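Local structure of uracil-DNA glycosylase (6LYJ) at residues A[178-191]-A[200-214]. The protein belongs to the uracil-DNA glycosylase superfamily and has a parallel beta-sheet flanked by alpha-helices. Residues are numbered along the deposited sequence; the frame is centred on the assembly and turned at random.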
ATOM      1  N   LEU A 178       9.774  18.024   1.016  1.00 13.64           N
ATOM      2  CA  LEU A 178      10.343  17.509  -0.227  1.00 14.93           C
ATOM      3  C   LEU A 178       9.920  18.378  -1.403  1.00 16.66           C
ATOM      4  O   LEU A 178      10.742  18.744  -2.251  1.00 17.32           O
ATOM      5  CB  LEU A 178       9.915  16.058  -0.447  1.00 15.16           C
ATOM      6  CG  LEU A 178      10.524  14.999   0.476  1.00 18.16           C
ATOM      7  CD1 LEU A 178       9.719  13.722   0.392  1.00 15.96           C
ATOM      8  CD2 LEU A 178      11.983  14.738   0.109  1.00 17.08           C
ATOM      9  N   SER A 179       8.633  18.731  -1.459  1.00 14.93           N
ATOM     10  CA  SER A 179       8.147  19.606  -2.523  1.00 18.70           C
ATOM     11  C   SER A 179       8.843  20.964  -2.490  1.00 24.75           C
ATOM     12  O   SER A 179       9.243  21.496  -3.534  1.00 19.02           O
ATOM     13  CB  SER A 179       6.634  19.781  -2.398  1.00 16.97           C
ATOM     14  OG  SER A 179       6.130  20.663  -3.384  1.00 18.97           O
ATOM     15  N   GLU A 180       9.011  21.529  -1.294  1.00 22.92           N
ATOM     16  CA  GLU A 180       9.576  22.868  -1.159  1.00 23.65           C
ATOM     17  C   GLU A 180      11.071  22.897  -1.473  1.00 26.73           C
ATOM     18  O   GLU A 180      11.549  23.804  -2.165  1.00 23.19           O
ATOM     19  CB  GLU A 180       9.311  23.387   0.254  1.00 27.30           C
ATOM     20  CG  GLU A 180      10.039  24.664   0.616  1.00 37.29           C
ATOM     21  CD  GLU A 180       9.943  24.977   2.099  1.00 49.26           C
ATOM     22  OE1 GLU A 180       8.914  24.626   2.715  1.00 53.38           O
ATOM     23  OE2 GLU A 180      10.892  25.575   2.648  1.00 52.63           O
ATOM     24  N   ARG A 181      11.822  21.917  -0.971  1.00 23.49           N
ATOM     25  CA  ARG A 181      13.279  21.956  -0.977  1.00 24.90           C
ATOM     26  C   ARG A 181      13.898  21.345  -2.227  1.00 24.67           C
ATOM     27  O   ARG A 181      15.006  21.736  -2.609  1.00 26.60           O
ATOM     28  CB  ARG A 181      13.828  21.223   0.251  1.00 31.53           C
ATOM     29  CG  ARG A 181      13.347  21.774   1.585  1.00 37.61           C
ATOM     30  CD  ARG A 181      14.307  22.773   2.194  1.00 46.03           C
ATOM     31  NE  ARG A 181      13.699  23.447   3.340  1.00 55.65           N
ATOM     32  CZ  ARG A 181      13.978  23.165   4.608  1.00 60.73           C
ATOM     33  NH1 ARG A 181      14.867  22.226   4.898  1.00 65.46           N
ATOM     34  NH2 ARG A 181      13.374  23.825   5.588  1.00 58.46           N
ATOM     35  N   LEU A 182      13.226  20.388  -2.863  1.00 18.74           N
ATOM     36  CA  LEU A 182      13.758  19.787  -4.078  1.00 23.82           C
ATOM     37  C   LEU A 182      13.418  20.646  -5.288  1.00 23.73           C
ATOM     38  O   LEU A 182      12.311  21.178  -5.401  1.00 24.36           O
ATOM     39  CB  LEU A 182      13.206  18.373  -4.264  1.00 21.79           C
ATOM     40  CG  LEU A 182      13.588  17.356  -3.182  1.00 25.03           C
ATOM     41  CD1 LEU A 182      12.925  16.013  -3.452  1.00 24.64           C
ATOM     42  CD2 LEU A 182      15.104  17.207  -3.085  1.00 25.37           C
ATOM     43  N   LYS A 183      14.388  20.779  -6.195  1.00 20.46           N
ATOM     44  CA  LYS A 183      14.173  21.571  -7.403  1.00 20.53           C
ATOM     45  C   LYS A 183      13.218  20.875  -8.367  1.00 22.36           C
ATOM     46  O   LYS A 183      12.364  21.525  -8.982  1.00 22.86           O
ATOM     47  CB  LYS A 183      15.512  21.856  -8.082  1.00 20.64           C
ATOM     48  CG  LYS A 183      15.423  22.733  -9.320  1.00 23.84           C
ATOM     49  CD  LYS A 183      16.798  22.939  -9.947  1.00 22.92           C
ATOM     50  CE  LYS A 183      16.727  23.902 -11.121  1.00 24.16           C
ATOM     51  NZ  LYS A 183      18.080  24.264 -11.628  1.00 25.50           N
ATOM     52  N   ALA A 184      13.346  19.558  -8.510  1.00 18.48           N
ATOM     53  CA  ALA A 184      12.538  18.803  -9.463  1.00 22.27           C
ATOM     54  C   ALA A 184      12.409  17.375  -8.963  1.00 22.99           C
ATOM     55  O   ALA A 184      13.421  16.700  -8.744  1.00 25.18           O
ATOM     56  CB  ALA A 184      13.167  18.829 -10.858  1.00 23.03           C
ATOM     57  N   CYS A 185      11.171  16.907  -8.821  1.00 21.34           N
ATOM     58  CA  CYS A 185      10.908  15.600  -8.240  1.00 19.06           C
ATOM     59  C   CYS A 185       9.617  15.049  -8.829  1.00 17.72           C
ATOM     60  O   CYS A 185       8.732  15.808  -9.227  1.00 17.39           O
ATOM     61  CB  CYS A 185      10.819  15.693  -6.714  1.00 17.10           C
ATOM     62  SG  CYS A 185      10.768  14.111  -5.860  1.00 20.00           S
ATOM     63  N   VAL A 186       9.527  13.716  -8.899  1.00 17.61           N
ATOM     64  CA  VAL A 186       8.312  13.020  -9.316  1.00 20.07           C
ATOM     65  C   VAL A 186       7.619  12.455  -8.083  1.00 18.71           C
ATOM     66  O   VAL A 186       8.272  11.902  -7.188  1.00 17.45           O
ATOM     67  CB  VAL A 186       8.621  11.900 -10.331  1.00 22.37           C
ATOM     68  CG1 VAL A 186       7.335  11.199 -10.766  1.00 21.01           C
ATOM     69  CG2 VAL A 186       9.373  12.448 -11.537  1.00 22.89           C
ATOM     70  N   PHE A 187       6.296  12.605  -8.028  1.00 13.56           N
ATOM     71  CA  PHE A 187       5.467  12.066  -6.953  1.00 14.35           C
ATOM     72  C   PHE A 187       4.414  11.149  -7.562  1.00 14.33           C
ATOM     73  O   PHE A 187       3.627  11.584  -8.410  1.00 17.00           O
ATOM     74  CB  PHE A 187       4.794  13.185  -6.148  1.00 15.80           C
ATOM     75  CG  PHE A 187       5.760  14.074  -5.410  1.00 17.91           C
ATOM     76  CD1 PHE A 187       6.480  15.054  -6.080  1.00 22.31           C
ATOM     77  CD2 PHE A 187       5.950  13.927  -4.046  1.00 16.19           C
ATOM     78  CE1 PHE A 187       7.369  15.871  -5.402  1.00 20.98           C
ATOM     79  CE2 PHE A 187       6.839  14.739  -3.362  1.00 17.94           C
ATOM     80  CZ  PHE A 187       7.547  15.713  -4.041  1.00 18.93           C
ATOM     81  N   MET A 188       4.406   9.883  -7.143  1.00 12.43           N
ATOM     82  CA  MET A 188       3.467   8.886  -7.653  1.00 20.16           C
ATOM     83  C   MET A 188       2.434   8.598  -6.567  1.00 17.25           C
ATOM     84  O   MET A 188       2.759   8.000  -5.536  1.00 15.97           O
ATOM     85  CB  MET A 188       4.190   7.608  -8.076  1.00 21.03           C
ATOM     86  CG  MET A 188       5.266   7.797  -9.147  1.00 22.51           C
ATOM     87  SD  MET A 188       6.027   6.225  -9.598  1.00 19.59           S
ATOM     88  CE  MET A 188       7.199   6.727 -10.858  1.00 18.07           C
ATOM     89  N   LEU A 189       1.193   9.016  -6.808  1.00 15.24           N
ATOM     90  CA  LEU A 189       0.095   8.890  -5.853  1.00 18.79           C
ATOM     91  C   LEU A 189      -0.934   7.911  -6.411  1.00 21.62           C
ATOM     92  O   LEU A 189      -1.661   8.242  -7.354  1.00 17.02           O
ATOM     93  CB  LEU A 189      -0.530  10.259  -5.581  1.00 19.25           C
ATOM     94  CG  LEU A 189       0.480  11.376  -5.282  1.00 16.57           C
ATOM     95  CD1 LEU A 189      -0.203  12.712  -5.024  1.00 17.81           C
ATOM     96  CD2 LEU A 189       1.340  10.989  -4.097  1.00 15.62           C
ATOM     97  N   TRP A 190      -0.998   6.713  -5.828  1.00 12.15           N
ATOM     98  CA  TRP A 190      -1.864   5.638  -6.309  1.00 12.46           C
ATOM     99  C   TRP A 190      -3.020   5.430  -5.336  1.00 14.12           C
ATOM    100  O   TRP A 190      -2.797   5.094  -4.170  1.00 16.80           O
ATOM    101  CB  TRP A 190      -1.074   4.340  -6.465  1.00 12.26           C
ATOM    102  CG  TRP A 190       0.121   4.459  -7.356  1.00 16.22           C
ATOM    103  CD1 TRP A 190       0.232   5.224  -8.479  1.00 17.23           C
ATOM    104  CD2 TRP A 190       1.380   3.796  -7.196  1.00 16.11           C
ATOM    105  NE1 TRP A 190       1.480   5.076  -9.032  1.00 15.91           N
ATOM    106  CE2 TRP A 190       2.205   4.204  -8.264  1.00 18.31           C
ATOM    107  CE3 TRP A 190       1.890   2.896  -6.254  1.00 16.86           C
ATOM    108  CZ2 TRP A 190       3.514   3.742  -8.417  1.00 14.25           C
ATOM    109  CZ3 TRP A 190       3.191   2.440  -6.408  1.00 16.21           C
ATOM    110  CH2 TRP A 190       3.986   2.862  -7.484  1.00 13.67           C
ATOM    111  N   GLY A 191      -4.248   5.597  -5.821  1.00 17.66           N
ATOM    112  CA  GLY A 191      -5.423   5.429  -4.992  1.00 13.87           C
ATOM    113  C   GLY A 191      -5.847   6.715  -4.299  1.00 15.71           C
ATOM    114  O   GLY A 191      -5.177   7.748  -4.356  1.00 13.33           O
ATOM    115  N   LEU A 200      -0.474  18.873  -1.068  1.00 16.92           N
ATOM    116  CA  LEU A 200       0.762  19.246  -0.394  1.00 19.85           C
ATOM    117  C   LEU A 200       1.896  19.565  -1.359  1.00 21.19           C
ATOM    118  O   LEU A 200       2.902  20.142  -0.933  1.00 23.75           O
ATOM    119  CB  LEU A 200       1.214  18.119   0.543  1.00 17.74           C
ATOM    120  CG  LEU A 200       0.277  17.711   1.681  1.00 16.54           C
ATOM    121  CD1 LEU A 200       0.834  16.505   2.428  1.00 15.64           C
ATOM    122  CD2 LEU A 200       0.075  18.875   2.631  1.00 20.75           C
ATOM    123  N   ILE A 201       1.761  19.217  -2.636  1.00 17.75           N
ATOM    124  CA  ILE A 201       2.873  19.223  -3.581  1.00 17.57           C
ATOM    125  C   ILE A 201       2.690  20.364  -4.572  1.00 19.58           C
ATOM    126  O   ILE A 201       1.583  20.600  -5.069  1.00 18.72           O
ATOM    127  CB  ILE A 201       2.982  17.876  -4.322  1.00 18.43           C
ATOM    128  CG1 ILE A 201       3.111  16.720  -3.323  1.00 18.91           C
ATOM    129  CG2 ILE A 201       4.162  17.892  -5.290  1.00 15.53           C
ATOM    130  CD1 ILE A 201       2.716  15.371  -3.894  1.00 12.95           C
ATOM    131  N   ASN A 202       3.780  21.076  -4.849  1.00 18.16           N
ATOM    132  CA  ASN A 202       3.789  22.156  -5.832  1.00 20.34           C
ATOM    133  C   ASN A 202       3.854  21.526  -7.220  1.00 23.67           C
ATOM    134  O   ASN A 202       4.931  21.178  -7.708  1.00 24.18           O
ATOM    135  CB  ASN A 202       4.967  23.091  -5.575  1.00 23.89           C
ATOM    136  CG  ASN A 202       4.984  24.298  -6.501  1.00 29.05           C
ATOM    137  OD1 ASN A 202       4.352  24.306  -7.557  1.00 29.46           O
ATOM    138  ND2 ASN A 202       5.718  25.327  -6.102  1.00 31.36           N
ATOM    139  N   SER A 203       2.698  21.388  -7.872  1.00 25.36           N
ATOM    140  CA  SER A 203       2.633  20.703  -9.158  1.00 32.15           C
ATOM    141  C   SER A 203       3.128  21.554 -10.322  1.00 36.90           C
ATOM    142  O   SER A 203       3.080  21.089 -11.467  1.00 40.67           O
ATOM    143  CB  SER A 203       1.201  20.234  -9.439  1.00 36.01           C
ATOM    144  OG  SER A 203       0.292  21.322  -9.432  1.00 42.15           O
ATOM    145  N   LYS A 204       3.597  22.776 -10.072  1.00 39.11           N
ATOM    146  CA  LYS A 204       4.339  23.504 -11.092  1.00 42.69           C
ATOM    147  C   LYS A 204       5.824  23.164 -11.079  1.00 37.70           C
ATOM    148  O   LYS A 204       6.443  23.073 -12.145  1.00 39.68           O
ATOM    149  CB  LYS A 204       4.143  25.014 -10.926  1.00 50.94           C
ATOM    150  CG  LYS A 204       2.746  25.508 -11.289  1.00 56.93           C
ATOM    151  CD  LYS A 204       2.336  25.098 -12.705  1.00 61.70           C
ATOM    152  CE  LYS A 204       3.361  25.521 -13.761  1.00 65.46           C
ATOM    153  NZ  LYS A 204       3.336  26.983 -14.036  1.00 68.13           N
ATOM    154  N   LYS A 205       6.415  22.988  -9.894  1.00 30.94           N
ATOM    155  CA  LYS A 205       7.789  22.505  -9.828  1.00 31.68           C
ATOM    156  C   LYS A 205       7.873  21.034 -10.208  1.00 27.21           C
ATOM    157  O   LYS A 205       8.785  20.625 -10.935  1.00 20.74           O
ATOM    158  CB  LYS A 205       8.364  22.697  -8.425  1.00 34.40           C
ATOM    159  CG  LYS A 205       8.502  24.125  -7.952  1.00 36.70           C
ATOM    160  CD  LYS A 205       8.967  24.137  -6.502  1.00 30.72           C
ATOM    161  CE  LYS A 205      10.376  23.579  -6.375  1.00 26.82           C
ATOM    162  NZ  LYS A 205      10.910  23.669  -4.986  1.00 20.12           N
ATOM    163  N   HIS A 206       6.943  20.227  -9.711  1.00 22.71           N
ATOM    164  CA  HIS A 206       7.099  18.784  -9.681  1.00 21.16           C
ATOM    165  C   HIS A 206       6.044  18.103 -10.540  1.00 21.54           C
ATOM    166  O   HIS A 206       4.956  18.640 -10.772  1.00 19.22           O
ATOM    167  CB  HIS A 206       7.031  18.270  -8.240  1.00 16.00           C
ATOM    168  CG  HIS A 206       7.997  18.948  -7.320  1.00 20.12           C
ATOM    169  ND1 HIS A 206       9.356  18.962  -7.551  1.00 20.27           N
ATOM    170  CD2 HIS A 206       7.802  19.650  -6.179  1.00 19.15           C
ATOM    171  CE1 HIS A 206       9.957  19.635  -6.587  1.00 20.15           C
ATOM    172  NE2 HIS A 206       9.037  20.064  -5.741  1.00 20.51           N
ATOM    173  N   LEU A 207       6.384  16.907 -11.007  1.00 21.24           N
ATOM    174  CA  LEU A 207       5.461  16.073 -11.761  1.00 20.44           C
ATOM    175  C   LEU A 207       4.672  15.224 -10.773  1.00 20.94           C
ATOM    176  O   LEU A 207       5.251  14.409 -10.046  1.00 17.60           O
ATOM    177  CB  LEU A 207       6.211  15.191 -12.754  1.00 19.46           C
ATOM    178  CG  LEU A 207       5.355  14.222 -13.565  1.00 22.87           C
ATOM    179  CD1 LEU A 207       4.306  14.996 -14.351  1.00 24.38           C
ATOM    180  CD2 LEU A 207       6.219  13.379 -14.493  1.00 20.36           C
ATOM    181  N   VAL A 208       3.360  15.414 -10.740  1.00 17.65           N
ATOM    182  CA  VAL A 208       2.492  14.651  -9.855  1.00 20.09           C
ATOM    183  C   VAL A 208       1.716  13.664 -10.715  1.00 17.75           C
ATOM    184  O   VAL A 208       0.865  14.059 -11.521  1.00 18.16           O
ATOM    185  CB  VAL A 208       1.557  15.565  -9.054  1.00 21.06           C
ATOM    186  CG1 VAL A 208       0.654  14.739  -8.144  1.00 16.40           C
ATOM    187  CG2 VAL A 208       2.376  16.569  -8.252  1.00 17.32           C
ATOM    188  N   LEU A 209       2.027  12.381 -10.559  1.00 17.13           N
ATOM    189  CA  LEU A 209       1.388  11.310 -11.309  1.00 18.02           C
ATOM    190  C   LEU A 209       0.367  10.615 -10.419  1.00 21.08           C
ATOM    191  O   LEU A 209       0.692  10.200  -9.301  1.00 19.16           O
ATOM    192  CB  LEU A 209       2.426  10.305 -11.814  1.00 19.39           C
ATOM    193  CG  LEU A 209       3.552  10.872 -12.684  1.00 22.70           C
ATOM    194  CD1 LEU A 209       4.636   9.832 -12.918  1.00 21.59           C
ATOM    195  CD2 LEU A 209       2.987  11.358 -14.012  1.00 16.24           C
ATOM    196  N   THR A 210      -0.861  10.493 -10.913  1.00 16.96           N
ATOM    197  CA  THR A 210      -1.938   9.875 -10.157  1.00 20.40           C
ATOM    198  C   THR A 210      -2.578   8.771 -10.982  1.00 22.90           C
ATOM    199  O   THR A 210      -2.590   8.817 -12.216  1.00 23.98           O
ATOM    200  CB  THR A 210      -3.016  10.892  -9.754  1.00 19.13           C
ATOM    201  OG1 THR A 210      -3.660  11.391 -10.931  1.00 22.89           O
ATOM    202  CG2 THR A 210      -2.406  12.055  -8.984  1.00 16.65           C
ATOM    203  N   SER A 211      -3.112   7.776 -10.282  1.00 23.44           N
ATOM    204  CA  SER A 211      -3.881   6.701 -10.899  1.00 22.71           C
ATOM    205  C   SER A 211      -4.595   5.947  -9.787  1.00 23.09           C
ATOM    206  O   SER A 211      -4.421   6.236  -8.598  1.00 22.42           O
ATOM    207  CB  SER A 211      -2.993   5.762 -11.720  1.00 18.84           C
ATOM    208  OG  SER A 211      -2.267   4.881 -10.882  1.00 19.94           O
ATOM    209  N   GLN A 212      -5.398   4.965 -10.187  1.00 19.24           N
ATOM    210  CA  GLN A 212      -5.959   4.037  -9.221  1.00 19.03           C
ATOM    211  C   GLN A 212      -4.853   3.220  -8.561  1.00 16.88           C
ATOM    212  O   GLN A 212      -3.721   3.142  -9.047  1.00 19.91           O
ATOM    213  CB  GLN A 212      -6.970   3.109  -9.887  1.00 22.22           C
ATOM    214  CG  GLN A 212      -8.300   3.771 -10.170  1.00 29.30           C
ATOM    215  CD  GLN A 212      -9.323   2.794 -10.696  1.00 38.17           C
ATOM    216  OE1 GLN A 212      -8.978   1.811 -11.348  1.00 40.60           O
ATOM    217  NE2 GLN A 212     -10.590   3.053 -10.408  1.00 39.08           N
ATOM    218  N   HIS A 213      -5.206   2.594  -7.446  1.00 17.88           N
ATOM    219  CA  HIS A 213      -4.254   1.826  -6.668  1.00 16.46           C
ATOM    220  C   HIS A 213      -3.851   0.564  -7.431  1.00 15.38           C
ATOM    221  O   HIS A 213      -4.650   0.006  -8.184  1.00 16.83           O
ATOM    222  CB  HIS A 213      -4.880   1.456  -5.324  1.00 19.15           C
ATOM    223  CG  HIS A 213      -3.890   1.064  -4.274  1.00 20.39           C
ATOM    224  ND1 HIS A 213      -3.402  -0.219  -4.152  1.00 17.86           N
ATOM    225  CD2 HIS A 213      -3.302   1.786  -3.291  1.00 19.02           C
ATOM    226  CE1 HIS A 213      -2.555  -0.271  -3.141  1.00 16.96           C
ATOM    227  NE2 HIS A 213      -2.479   0.932  -2.599  1.00 18.37           N
ATOM    228  N   PRO A 214      -2.606   0.103  -7.271  1.00 15.57           N
ATOM    229  CA  PRO A 214      -2.189  -1.139  -7.939  1.00 18.39           C
ATOM    230  C   PRO A 214      -2.797  -2.403  -7.353  1.00 21.76           C
ATOM    231  O   PRO A 214      -2.567  -3.484  -7.907  1.00 20.73           O
ATOM    232  CB  PRO A 214      -0.666  -1.128  -7.758  1.00 15.66           C
ATOM    233  CG  PRO A 214      -0.463  -0.355  -6.488  1.00 17.20           C
ATOM    234  CD  PRO A 214      -1.480   0.746  -6.568  1.00 12.58           C
TER
HETATM  235  O   HOH W   1      10.995  21.717 -11.580  1.00 30.70           O
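His206 turns its CG away from its own carbonyl carbon (chi1 -54°), which carries the imidazole to the end of helix 167-181, while Lys205, extended except for a bend at chi3 (66°), brings its ammonium group to the same place. There His206 NE2 donates to Ser179 O at 2.6 Å, in the ring plane and on a carbonyl lone pair. Lys205, a long flexible cation, bonds both that oxygen, in the last helical turn, and, from above the carbonyl plane, Leu182 O just past it (NZ to O 2.9 Å); the partial negative charge of a helix C-terminus would probably favour a cation here. The small hydroxyl of Ser179, OG, accepts a nearly straight bond from Asn202 N (2.8 Å). Beyond this junction, strands 186-190 and 207-211, the latter outermost within this chain in the four-stranded parallel sheet, are the two strands of a beta-alpha-beta unit, joined by bonds such as Leu189 N to Leu209 O (2.8 Å). Branched Ile201 lays CG2 over one face of the Phe187 ring, a CH-pi contact 3.9 Å from the centroid, and its CD1 meets Leu189 CD1 tip to tip. On the face carrying Met188, apolar Val186 CG1 packs against Leu209 CD1 at 3.7 Å, suiting a side covered by helix 235-245. Pro214 CD abuts Trp190 CB at 3.6 Å, the compact pyrrolidine fitting beside an indole whose NE1 is hydrogen-bonded with His235.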